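Local coordinates for acetylene hydratase (Pelobacter acetylenicus, PDB 2E7Z), which catalyses the hydration of acetylene to acetaldehyde, using a [4Fe-4S] cluster and a tungsten ion held by two molybdopterin guanine dinucleotides, at residues A[1-6]-A[475-480]; A[12-17]-A[32-37]; A[111-116]-A[462-467]. All coordinates share one frame; numbering follows the deposited sequence.

In the fold
All three contacts lie on the same side of the chain's centre. Contacts 1 and 2, whose centres are about 8 Å apart, share the three-stranded antiparallel sheet at the N-terminus, where strands 2-5 and 14-19 are neighbours, and both carry a cysteine bound to the iron-sulfur cluster. The centre of contact 3, at one guanine dinucleotide of the tungsten cofactor, is about 10 Å from that of contact 1 and about 16 Å from that of contact 2. Along the chain contact 1 joins the N-terminus to residues 475-480 and encloses the other two, contact 2 closing before contact 3 opens. Backbone pairing of Ser478 with Val464 and a side-chain link from Asn12 to Gln113 join the N-terminal sheet to the cofactor loops.

Contact 1 (A[1-6]-A[475-480]); sequences KKHVVC and GNTSQQ. With SF4 (iron/sulfur cluster), chain D.
Residues 1-5 run at 125° to residues 476-480, and the two backbones come nearest at Val4 and Ser478, whose CA atoms are 4.3 Å apart. Strand 2-5 is an outer strand of the small antiparallel sheet that carries the [4Fe-4S] cluster, and the later segment lies beside it. His3 and Gln479 are joined twice: Gln479 N gives a hydrogen bond to His3 O at 2.9 Å, and His3 N returns one to Gln479 OE1, meeting a lone pair in the amide plane. The Gln479 side chain lies over one face of the imidazole, its amide stacked at 19° to the ring and its CG 3.9 Å from the ring centroid in a CH-pi contact; Gln479 NE2 is hydrogen-bonded to Gln532 OE1. His3 ND1 makes a weak bond to Thr477 O, while NE2 is taken by Gln532 O and Tyr535 meets the ring edge-to-face. Farther along, Val5 CG2 rests on Ser478 CB at 3.6 Å and on Asn476 CB. Ser478 OG, swung anti to its own backbone N (chi1 -169°), accepts the hydrogen bond from Val5 N at 2.8 Å. The strand then delivers Cys6, whose SG binds FE2 of the cluster at 2.3 Å.

Contact 2 (A[12-17]-A[32-37]); sequences NCVVEA and EPHPTT. With SF4 (iron/sulfur cluster), chain D.
Val14 holds CG1 anti to its backbone N (chi1 -178°) and CG2 anti to its carbonyl carbon, so that both methyls lie over the His34 imidazole; Thr37, with chi1 at -59°, turns OG1 back to the backbone of the same valine. Here the strand 14-19 of the N-terminal antiparallel sheet, which leads out of the cluster ligand Cys13, packs against the loop that runs on from strand 25-29 toward helix 44-47. Val14 CB stands over one face of the ring, 3.9 Å from its centroid and displaced toward the rim in a CH-pi contact, with CG2 3.4 Å from His34 NE2 and CG1 over the NE2-CD2 side of the ring. Pro35 CD lies against the opposite face, so the ring is sandwiched between aliphatic carbons. Its ND1 accepts two backbone hydrogen bonds, from Thr36 N and Thr37 N, both at 3.0 Å and both tilted out of the ring plane. That double grip is consistent with an unprotonated ND1, and it fixes the rotation of the ring while folding the loop around it. Replacing the imidazole with the methyl of an alanine is likely to leave the N-H groups of Thr36 and Thr37 without their acceptor and open a gap beneath Val14. Asn476 and Tyr535 also border the imidazole. At the outer end, the carboxylates of Glu16 and Glu32 stay apart, with OE2 5.4 Å from OE2; a water donates to Glu16 OE2 and weakly to Glu32 OE2, and Glu16 OE1 is engaged by Lys1 and Ser31. At the cluster end, Cys13 SG binds FE3 at 2.3 Å, and the next residue is pinned by a nearly straight hydrogen bond (173°) from Val14 N to Thr37 OG1, 3.0 Å long.

Contact 3 (A[111-116]-A[462-467]); sequences NQQSEY and RPVVQP. With MGD (2-amino-5,6-dimercapto-7-methyl-3,7,8a,9-tetrahydro-8-oxa-1,3,9,10-tetraaza-anthracen-4-one guanosine dinucleotide), chain E.
Arg462 slides its guanidinium under the peptide carbonyl of Gln112, whose O sits 3.2 Å above the plane and toward the rim, over one face of the group. At the edge of the guanidinium lies the guanine of the cofactor: NH2 and NH1 both donate to MGD O6, NH2 at 2.9 Å and NH1 at 3.1 Å, converging on one oxygen. NH1 also makes a weak bond to Asn111 O. Asp457 forms a salt bridge with NH2 and Gln7 a hydrogen bond with NH1, so the arginine is also held by Asp457, itself a cofactor-binding residue, and by Gln7. The chain is extended from CG to NE, which carries the charge from the 462-467 backbone across to the base. Ser114 OG donates to Gln112 O from above the carbonyl plane, giving that oxygen a partner of its own beside the arginine.

Away from the cofactor, the amides of Gln113 and Gln466 are almost coplanar, their planes 3° apart. Gln466 NE2 donates to a lone pair of Gln113 OE1 at 2.9 Å in a nearly straight bond (173°), and Gln113 NE2 passes on to Asn12 OD1 near the iron-sulfur cluster. Val464 CG1 packs on Gln113 CB at 3.7 Å. Tyr116 brings its hydroxyl to the other segment's backbone, accepting from Val465 N at 3.0 Å, with Val465 O at the ring edge. The same OH donates to a water that in turn donates to Gln113 O and Pro463 O, knitting the two loops together.

On the diphosphate side Asn111 ND2 donates to MGD O1A at 2.9 Å. One loop thus reaches a phosphate and the other reads the guanine O6, as befits a dinucleotide-binding site of the DMSO reductase family.

Contact 1 (A[1-6]-A[475-480])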
loop_
_atom_site.group_PDB
_atom_site.type_symbol
_atom_site.label_atom_id
_atom_site.label_comp_id
_atom_site.label_asym_id
_atom_site.label_seq_id
_atom_site.Cartn_x
_atom_site.Cartn_y
_atom_site.Cartn_z
ATOM N N LYS A 1 6.511 -19.344 -25.418
ATOM C CA LYS A 1 5.701 -18.263 -24.753
ATOM C C LYS A 1 5.228 -18.662 -23.352
ATOM O O LYS A 1 4.707 -19.763 -23.137
ATOM C CB LYS A 1 4.486 -17.869 -25.595
ATOM C CG LYS A 1 4.818 -17.120 -26.885
ATOM C CD LYS A 1 3.818 -15.990 -27.172
ATOM C CE LYS A 1 2.391 -16.508 -27.374
ATOM N NZ LYS A 1 1.534 -15.533 -28.116
ATOM N N LYS A 2 5.409 -17.753 -22.402
ATOM C CA LYS A 2 5.005 -17.992 -21.021
ATOM C C LYS A 2 3.909 -17.002 -20.632
ATOM O O LYS A 2 3.896 -15.877 -21.158
ATOM C CB LYS A 2 6.216 -17.791 -20.105
ATOM C CG LYS A 2 7.388 -18.763 -20.367
ATOM C CD LYS A 2 7.106 -20.168 -19.823
ATOM C CE LYS A 2 7.980 -21.265 -20.444
ATOM N NZ LYS A 2 9.389 -20.863 -20.597
ATOM N N HIS A 3 3.006 -17.402 -19.732
ATOM C CA HIS A 3 2.131 -16.424 -19.052
ATOM C C HIS A 3 2.805 -16.054 -17.729
ATOM O O HIS A 3 3.300 -16.926 -16.995
ATOM C CB HIS A 3 0.677 -16.907 -18.876
ATOM C CG HIS A 3 0.506 -18.112 -18.002
ATOM N ND1 HIS A 3 0.251 -18.035 -16.647
ATOM C CD2 HIS A 3 0.498 -19.432 -18.310
ATOM C CE1 HIS A 3 0.119 -19.255 -16.152
ATOM N NE2 HIS A 3 0.271 -20.120 -17.138
ATOM N N VAL A 4 2.866 -14.748 -17.452
ATOM C CA VAL A 4 3.632 -14.244 -16.309
ATOM C C VAL A 4 2.796 -13.176 -15.622
ATOM O O VAL A 4 2.203 -12.328 -16.307
ATOM C CB VAL A 4 5.015 -13.668 -16.766
ATOM C CG1 VAL A 4 5.916 -13.420 -15.574
ATOM C CG2 VAL A 4 5.691 -14.621 -17.756
ATOM N N VAL A 5 2.744 -13.218 -14.288
ATOM C CA VAL A 5 2.154 -12.107 -13.553
ATOM C C VAL A 5 3.167 -10.936 -13.528
ATOM O O VAL A 5 4.275 -11.071 -12.983
ATOM C CB VAL A 5 1.759 -12.532 -12.124
ATOM C CG1 VAL A 5 1.318 -11.306 -11.335
ATOM C CG2 VAL A 5 0.666 -13.617 -12.168
ATOM N N CYS A 6 2.818 -9.806 -14.140
ATOM C CA CYS A 6 3.729 -8.695 -14.120
ATOM C C CYS A 6 3.779 -8.147 -12.697
ATOM O O CYS A 6 2.729 -7.878 -12.102
ATOM C CB CYS A 6 3.222 -7.640 -15.082
ATOM S SG CYS A 6 4.217 -6.139 -15.044
ATOM N N GLY A 475 -6.314 -16.619 -7.381
ATOM C CA GLY A 475 -4.881 -16.505 -7.656
ATOM C C GLY A 475 -4.617 -16.712 -9.128
ATOM O O GLY A 475 -5.193 -17.615 -9.734
ATOM N N ASN A 476 -3.772 -15.858 -9.703
ATOM C CA ASN A 476 -3.195 -16.100 -11.035
ATOM C C ASN A 476 -1.830 -16.758 -10.928
ATOM O O ASN A 476 -0.991 -16.335 -10.141
ATOM C CB ASN A 476 -3.055 -14.785 -11.815
ATOM C CG ASN A 476 -4.401 -14.179 -12.187
ATOM O OD1 ASN A 476 -4.611 -12.969 -12.077
ATOM N ND2 ASN A 476 -5.326 -15.023 -12.586
ATOM N N THR A 477 -1.603 -17.787 -11.729
ATOM C CA THR A 477 -0.270 -18.379 -11.805
ATOM C C THR A 477 0.684 -17.528 -12.649
ATOM O O THR A 477 0.268 -16.878 -13.607
ATOM C CB THR A 477 -0.355 -19.804 -12.383
ATOM O OG1 THR A 477 -1.010 -19.739 -13.663
ATOM C CG2 THR A 477 -1.150 -20.711 -11.453
ATOM N N SER A 478 1.956 -17.553 -12.262
ATOM C CA SER A 478 3.018 -16.895 -12.988
ATOM C C SER A 478 4.118 -17.889 -13.307
ATOM O O SER A 478 4.694 -18.488 -12.406
ATOM C CB SER A 478 3.592 -15.763 -12.150
ATOM O OG SER A 478 4.430 -14.978 -12.965
ATOM N N GLN A 479 4.422 -18.061 -14.588
ATOM C CA GLN A 479 5.513 -18.941 -14.980
ATOM C C GLN A 479 6.839 -18.235 -14.907
ATOM O O GLN A 479 6.920 -17.016 -15.172
ATOM C CB GLN A 479 5.258 -19.459 -16.391
ATOM C CG GLN A 479 3.966 -20.261 -16.526
ATOM C CD GLN A 479 3.867 -20.877 -17.893
ATOM O OE1 GLN A 479 3.687 -20.182 -18.889
ATOM N NE2 GLN A 479 4.066 -22.180 -17.956
ATOM N N GLN A 480 7.878 -19.011 -14.585
ATOM C CA GLN A 480 9.251 -18.532 -14.641
ATOM C C GLN A 480 9.737 -18.425 -16.091
ATOM O O GLN A 480 9.684 -19.417 -16.827
ATOM C CB GLN A 480 10.140 -19.494 -13.895
ATOM C CG GLN A 480 11.557 -19.025 -13.746
ATOM C CD GLN A 480 12.392 -19.912 -12.859
ATOM O OE1 GLN A 480 11.902 -20.906 -12.307
ATOM N NE2 GLN A 480 13.646 -19.545 -12.685
HETATM FE FE1 SF4 D . 1.761 -2.154 -16.064
HETATM FE FE2 SF4 D . 2.624 -4.473 -15.012
HETATM FE FE3 SF4 D . -0.030 -3.995 -15.254
HETATM FE FE4 SF4 D . 1.413 -2.680 -13.418
HETATM S S1 SF4 D . 1.036 -4.904 -13.412
HETATM S S2 SF4 D . -0.173 -1.756 -14.844
HETATM S S3 SF4 D . 3.448 -2.433 -14.493
HETATM S S4 SF4 D . 1.473 -4.193 -16.998
#

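Contact 2 (A[12-17]-A[32-37])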
loop_
_atom_site.group_PDB
_atom_site.type_symbol
_atom_site.label_atom_id
_atom_site.label_comp_id
_atom_site.label_asym_id
_atom_site.label_seq_id
_atom_site.Cartn_x
_atom_site.Cartn_y
_atom_site.Cartn_z
ATOM N N ASN A 12 -0.745 -6.307 -10.955
ATOM C CA ASN A 12 -0.393 -7.673 -11.366
ATOM C C ASN A 12 -1.175 -8.200 -12.583
ATOM O O ASN A 12 -1.665 -9.348 -12.585
ATOM C CB ASN A 12 -0.555 -8.645 -10.181
ATOM C CG ASN A 12 0.517 -8.488 -9.082
ATOM O OD1 ASN A 12 0.391 -9.146 -8.056
ATOM N ND2 ASN A 12 1.567 -7.682 -9.297
ATOM N N CYS A 13 -1.264 -7.369 -13.624
ATOM C CA CYS A 13 -1.732 -7.841 -14.927
ATOM C C CYS A 13 -0.972 -9.105 -15.308
ATOM O O CYS A 13 0.239 -9.191 -15.104
ATOM C CB CYS A 13 -1.391 -6.825 -16.013
ATOM S SG CYS A 13 -1.975 -5.136 -15.685
ATOM N N VAL A 14 -1.678 -10.069 -15.893
ATOM C CA VAL A 14 -1.008 -11.229 -16.466
ATOM C C VAL A 14 -0.650 -10.926 -17.916
ATOM O O VAL A 14 -1.526 -10.568 -18.716
ATOM C CB VAL A 14 -1.856 -12.501 -16.334
ATOM C CG1 VAL A 14 -1.102 -13.732 -16.909
ATOM C CG2 VAL A 14 -2.214 -12.725 -14.859
ATOM N N VAL A 15 0.639 -11.044 -18.225
ATOM C CA VAL A 15 1.179 -10.717 -19.535
ATOM C C VAL A 15 1.771 -11.974 -20.160
ATOM O O VAL A 15 1.802 -13.045 -19.538
ATOM C CB VAL A 15 2.257 -9.570 -19.442
ATOM C CG1 VAL A 15 1.665 -8.285 -18.853
ATOM C CG2 VAL A 15 3.456 -9.997 -18.608
ATOM N N GLU A 16 2.223 -11.852 -21.400
ATOM C CA GLU A 16 2.935 -12.939 -22.037
ATOM C C GLU A 16 4.389 -12.516 -22.205
ATOM O O GLU A 16 4.679 -11.337 -22.395
ATOM C CB GLU A 16 2.276 -13.334 -23.361
ATOM C CG GLU A 16 1.066 -14.260 -23.144
ATOM C CD GLU A 16 0.438 -14.760 -24.435
ATOM O OE1 GLU A 16 0.578 -14.061 -25.457
ATOM O OE2 GLU A 16 -0.204 -15.847 -24.418
ATOM N N ALA A 17 5.301 -13.473 -22.065
ATOM C CA ALA A 17 6.723 -13.199 -22.243
ATOM C C ALA A 17 7.352 -14.279 -23.074
ATOM O O ALA A 17 6.946 -15.444 -23.018
ATOM C CB ALA A 17 7.435 -13.119 -20.899
ATOM N N GLU A 32 -4.158 -14.538 -25.332
ATOM C CA GLU A 32 -5.277 -15.427 -25.063
ATOM C C GLU A 32 -6.285 -14.751 -24.149
ATOM O O GLU A 32 -5.917 -13.848 -23.397
ATOM C CB GLU A 32 -4.784 -16.713 -24.389
ATOM C CG GLU A 32 -3.819 -17.512 -25.245
ATOM C CD GLU A 32 -4.507 -18.207 -26.397
ATOM O OE1 GLU A 32 -5.742 -18.422 -26.330
ATOM O OE2 GLU A 32 -3.808 -18.541 -27.376
ATOM N N PRO A 33 -7.556 -15.187 -24.195
ATOM C CA PRO A 33 -8.561 -14.638 -23.283
ATOM C C PRO A 33 -8.286 -15.049 -21.830
ATOM O O PRO A 33 -8.506 -16.199 -21.448
ATOM C CB PRO A 33 -9.873 -15.224 -23.808
ATOM C CG PRO A 33 -9.447 -16.480 -24.559
ATOM C CD PRO A 33 -8.121 -16.184 -25.134
ATOM N N HIS A 34 -7.795 -14.105 -21.038
ATOM C CA HIS A 34 -7.432 -14.388 -19.651
ATOM C C HIS A 34 -8.639 -14.195 -18.719
ATOM O O HIS A 34 -9.453 -13.271 -18.935
ATOM C CB HIS A 34 -6.261 -13.511 -19.209
ATOM C CG HIS A 34 -5.660 -13.933 -17.899
ATOM N ND1 HIS A 34 -6.112 -13.454 -16.692
ATOM C CD2 HIS A 34 -4.665 -14.806 -17.608
ATOM C CE1 HIS A 34 -5.418 -14.005 -15.710
ATOM N NE2 HIS A 34 -4.537 -14.834 -16.240
ATOM N N PRO A 35 -8.788 -15.067 -17.703
ATOM C CA PRO A 35 -9.952 -14.978 -16.804
ATOM C C PRO A 35 -10.085 -13.672 -16.027
ATOM O O PRO A 35 -11.201 -13.311 -15.650
ATOM C CB PRO A 35 -9.747 -16.146 -15.835
ATOM C CG PRO A 35 -8.901 -17.105 -16.589
ATOM C CD PRO A 35 -7.963 -16.249 -17.392
ATOM N N THR A 36 -8.971 -12.985 -15.768
ATOM C CA THR A 36 -9.022 -11.770 -14.938
ATOM C C THR A 36 -8.445 -10.542 -15.610
ATOM O O THR A 36 -8.940 -9.439 -15.381
ATOM C CB THR A 36 -8.328 -11.929 -13.562
ATOM O OG1 THR A 36 -6.905 -11.902 -13.734
ATOM C CG2 THR A 36 -8.765 -13.218 -12.827
ATOM N N THR A 37 -7.408 -10.715 -16.427
ATOM C CA THR A 37 -6.746 -9.591 -17.088
ATOM C C THR A 37 -7.358 -9.377 -18.476
ATOM O O THR A 37 -7.221 -10.226 -19.351
ATOM C CB THR A 37 -5.228 -9.846 -17.216
ATOM O OG1 THR A 37 -4.673 -10.040 -15.902
ATOM C CG2 THR A 37 -4.537 -8.678 -17.891
HETATM FE FE1 SF4 D . 1.761 -2.154 -16.064
HETATM FE FE2 SF4 D . 2.624 -4.473 -15.012
HETATM FE FE3 SF4 D . -0.030 -3.995 -15.254
HETATM FE FE4 SF4 D . 1.413 -2.680 -13.418
HETATM S S1 SF4 D . 1.036 -4.904 -13.412
HETATM S S2 SF4 D . -0.173 -1.756 -14.844
HETATM S S3 SF4 D . 3.448 -2.433 -14.493
HETATM S S4 SF4 D . 1.473 -4.193 -16.998
HETATM O O HOH W 1 -0.507 -17.918 -26.470
#

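Contact 3 (A[111-116]-A[462-467])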
loop_
_atom_site.group_PDB
_atom_site.type_symbol
_atom_site.label_atom_id
_atom_site.label_comp_id
_atom_site.label_asym_id
_atom_site.label_seq_id
_atom_site.Cartn_x
_atom_site.Cartn_y
_atom_site.Cartn_z
ATOM N N ASN A 111 5.916 -7.044 -3.952
ATOM C CA ASN A 111 6.983 -6.882 -4.916
ATOM C C ASN A 111 7.807 -8.142 -5.155
ATOM O O ASN A 111 8.644 -8.159 -6.057
ATOM C CB ASN A 111 7.945 -5.741 -4.523
ATOM C CG ASN A 111 7.304 -4.366 -4.576
ATOM O OD1 ASN A 111 6.265 -4.171 -5.206
ATOM N ND2 ASN A 111 7.913 -3.417 -3.887
ATOM N N GLN A 112 7.619 -9.149 -4.303
ATOM C CA GLN A 112 8.479 -10.332 -4.265
ATOM C C GLN A 112 7.717 -11.619 -4.493
ATOM O O GLN A 112 8.150 -12.498 -5.224
ATOM C CB GLN A 112 9.169 -10.395 -2.907
ATOM C CG GLN A 112 10.080 -9.192 -2.654
ATOM C CD GLN A 112 10.554 -9.195 -1.237
ATOM O OE1 GLN A 112 11.621 -9.720 -0.935
ATOM N NE2 GLN A 112 9.747 -8.634 -0.345
ATOM N N GLN A 113 6.604 -11.758 -3.768
ATOM C CA GLN A 113 5.651 -12.872 -3.963
ATOM C C GLN A 113 6.409 -14.197 -3.944
ATOM O O GLN A 113 6.221 -15.051 -4.839
ATOM C CB GLN A 113 4.832 -12.661 -5.231
ATOM C CG GLN A 113 4.061 -11.385 -5.090
ATOM C CD GLN A 113 2.852 -11.276 -6.003
ATOM O OE1 GLN A 113 2.057 -12.223 -6.159
ATOM N NE2 GLN A 113 2.676 -10.101 -6.569
ATOM N N SER A 114 7.208 -14.372 -2.876
ATOM C CA SER A 114 8.121 -15.493 -2.795
ATOM C C SER A 114 8.249 -16.150 -1.432
ATOM O O SER A 114 8.883 -17.189 -1.358
ATOM C CB SER A 114 9.525 -15.066 -3.249
ATOM O OG SER A 114 9.517 -14.814 -4.645
ATOM N N GLU A 115 7.644 -15.602 -0.365
ATOM C CA GLU A 115 7.908 -16.195 0.952
ATOM C C GLU A 115 6.719 -16.932 1.569
ATOM O O GLU A 115 6.936 -17.758 2.447
ATOM C CB GLU A 115 8.558 -15.207 1.929
ATOM C CG GLU A 115 7.881 -13.847 2.147
ATOM C CD GLU A 115 6.703 -13.825 3.111
ATOM O OE1 GLU A 115 6.506 -14.754 3.950
ATOM O OE2 GLU A 115 5.953 -12.811 3.074
ATOM N N TYR A 116 5.484 -16.659 1.134
ATOM C CA TYR A 116 4.340 -17.524 1.435
ATOM C C TYR A 116 4.068 -17.652 2.936
ATOM O O TYR A 116 3.472 -18.633 3.379
ATOM C CB TYR A 116 4.489 -18.903 0.788
ATOM C CG TYR A 116 4.592 -18.826 -0.716
ATOM C CD1 TYR A 116 3.453 -18.712 -1.496
ATOM C CD2 TYR A 116 5.839 -18.796 -1.349
ATOM C CE1 TYR A 116 3.531 -18.616 -2.882
ATOM C CE2 TYR A 116 5.944 -18.671 -2.745
ATOM C CZ TYR A 116 4.768 -18.568 -3.497
ATOM O OH TYR A 116 4.812 -18.443 -4.864
ATOM N N ARG A 462 11.093 -15.921 -11.920
ATOM C CA ARG A 462 10.530 -16.714 -10.835
ATOM C C ARG A 462 9.112 -17.193 -11.095
ATOM O O ARG A 462 8.309 -16.473 -11.692
ATOM C CB ARG A 462 10.565 -15.898 -9.530
ATOM C CG ARG A 462 9.685 -14.615 -9.544
ATOM C CD ARG A 462 10.000 -13.768 -8.329
ATOM N NE ARG A 462 9.238 -12.520 -8.302
ATOM C CZ ARG A 462 9.754 -11.344 -7.927
ATOM N NH1 ARG A 462 8.993 -10.260 -7.913
ATOM N NH2 ARG A 462 11.026 -11.259 -7.530
ATOM N N PRO A 463 8.782 -18.384 -10.582
ATOM C CA PRO A 463 7.378 -18.796 -10.575
ATOM C C PRO A 463 6.669 -18.119 -9.399
ATOM O O PRO A 463 7.325 -17.784 -8.405
ATOM C CB PRO A 463 7.470 -20.287 -10.306
ATOM C CG PRO A 463 8.668 -20.423 -9.407
ATOM C CD PRO A 463 9.652 -19.369 -9.900
ATOM N N VAL A 464 5.365 -17.943 -9.500
ATOM C CA VAL A 464 4.563 -17.449 -8.373
ATOM C C VAL A 464 3.211 -18.138 -8.345
ATOM O O VAL A 464 2.548 -18.259 -9.376
ATOM C CB VAL A 464 4.305 -15.908 -8.470
ATOM C CG1 VAL A 464 3.460 -15.425 -7.282
ATOM C CG2 VAL A 464 5.601 -15.126 -8.514
ATOM N N VAL A 465 2.823 -18.591 -7.155
ATOM C CA VAL A 465 1.433 -18.925 -6.889
ATOM C C VAL A 465 0.828 -17.769 -6.107
ATOM O O VAL A 465 1.375 -17.341 -5.095
ATOM C CB VAL A 465 1.324 -20.236 -6.059
ATOM C CG1 VAL A 465 -0.090 -20.435 -5.469
ATOM C CG2 VAL A 465 1.714 -21.434 -6.918
ATOM N N GLN A 466 -0.316 -17.286 -6.585
ATOM C CA GLN A 466 -1.062 -16.231 -5.886
ATOM C C GLN A 466 -2.252 -16.847 -5.155
ATOM O O GLN A 466 -2.604 -17.997 -5.412
ATOM C CB GLN A 466 -1.569 -15.214 -6.905
ATOM C CG GLN A 466 -0.416 -14.449 -7.531
ATOM C CD GLN A 466 -0.858 -13.218 -8.294
ATOM O OE1 GLN A 466 -1.835 -13.270 -9.026
ATOM N NE2 GLN A 466 -0.124 -12.103 -8.130
ATOM N N PRO A 467 -2.921 -16.077 -4.276
ATOM C CA PRO A 467 -2.651 -14.668 -3.953
ATOM C C PRO A 467 -1.616 -14.466 -2.848
ATOM O O PRO A 467 -1.537 -15.276 -1.921
ATOM C CB PRO A 467 -4.018 -14.166 -3.477
ATOM C CG PRO A 467 -4.641 -15.392 -2.795
ATOM C CD PRO A 467 -4.152 -16.581 -3.630
HETATM P PB MGD E . 9.475 1.541 -2.763
HETATM O O1B MGD E . 9.530 2.348 -1.490
HETATM O O2B MGD E . 9.801 2.180 -4.062
HETATM O O3B MGD E . 8.030 0.874 -2.968
HETATM O O3A MGD E . 6.165 0.853 -1.286
HETATM P PA MGD E . 7.177 -0.138 -2.057
HETATM O O1A MGD E . 6.461 -1.021 -3.034
HETATM O O2A MGD E . 8.032 -0.745 -0.985
HETATM O "O5'" MGD E . 10.459 0.287 -2.526
HETATM C "C5'" MGD E . 10.324 -0.861 -3.346
HETATM C "C4'" MGD E . 11.712 -1.458 -3.472
HETATM O "O4'" MGD E . 11.559 -2.772 -4.031
HETATM C "C3'" MGD E . 12.602 -0.734 -4.477
HETATM O "O3'" MGD E . 13.818 -0.337 -3.819
HETATM C "C2'" MGD E . 12.869 -1.731 -5.625
HETATM O "O2'" MGD E . 14.172 -1.669 -6.236
HETATM C "C1'" MGD E . 12.673 -3.042 -4.912
HETATM N N9 MGD E . 12.220 -4.174 -5.734
HETATM C C8 MGD E . 11.319 -4.154 -6.748
HETATM N N7 MGD E . 11.078 -5.396 -7.197
HETATM C C5 MGD E . 11.781 -6.237 -6.407
HETATM C C6 MGD E . 11.986 -7.672 -6.310
HETATM O O6 MGD E . 11.407 -8.464 -7.083
HETATM N N1 MGD E . 12.795 -8.091 -5.322
HETATM C C2 MGD E . 13.485 -7.301 -4.506
HETATM N N2 MGD E . 14.274 -7.866 -3.547
HETATM N N3 MGD E . 13.353 -5.978 -4.544
HETATM C C4 MGD E . 12.523 -5.431 -5.456
HETATM C C10 MGD E . 4.951 1.211 -1.949
HETATM C C11 MGD E . 4.046 1.818 -0.898
HETATM O O11 MGD E . 4.667 3.045 -0.518
HETATM C C12 MGD E . 2.673 2.062 -1.474
HETATM S S12 MGD E . 1.867 0.755 -2.227
HETATM C C13 MGD E . 2.072 3.257 -1.346
HETATM S S13 MGD E . 0.580 3.607 -2.090
HETATM C C14 MGD E . 2.667 4.386 -0.562
HETATM N N15 MGD E . 3.115 5.474 -1.418
HETATM C C16 MGD E . 3.766 6.469 -0.750
HETATM C C17 MGD E . 3.733 7.886 -1.140
HETATM O O17 MGD E . 3.068 8.255 -2.133
HETATM N N18 MGD E . 4.429 8.759 -0.385
HETATM C C19 MGD E . 5.150 8.395 0.705
HETATM N N19 MGD E . 5.832 9.317 1.416
HETATM N N20 MGD E . 5.241 7.117 1.096
HETATM C C21 MGD E . 4.581 6.155 0.437
HETATM N N22 MGD E . 4.659 4.892 0.863
HETATM C C23 MGD E . 3.824 3.853 0.298
HETATM O O HOH W 2 7.161 -17.489 -5.753
#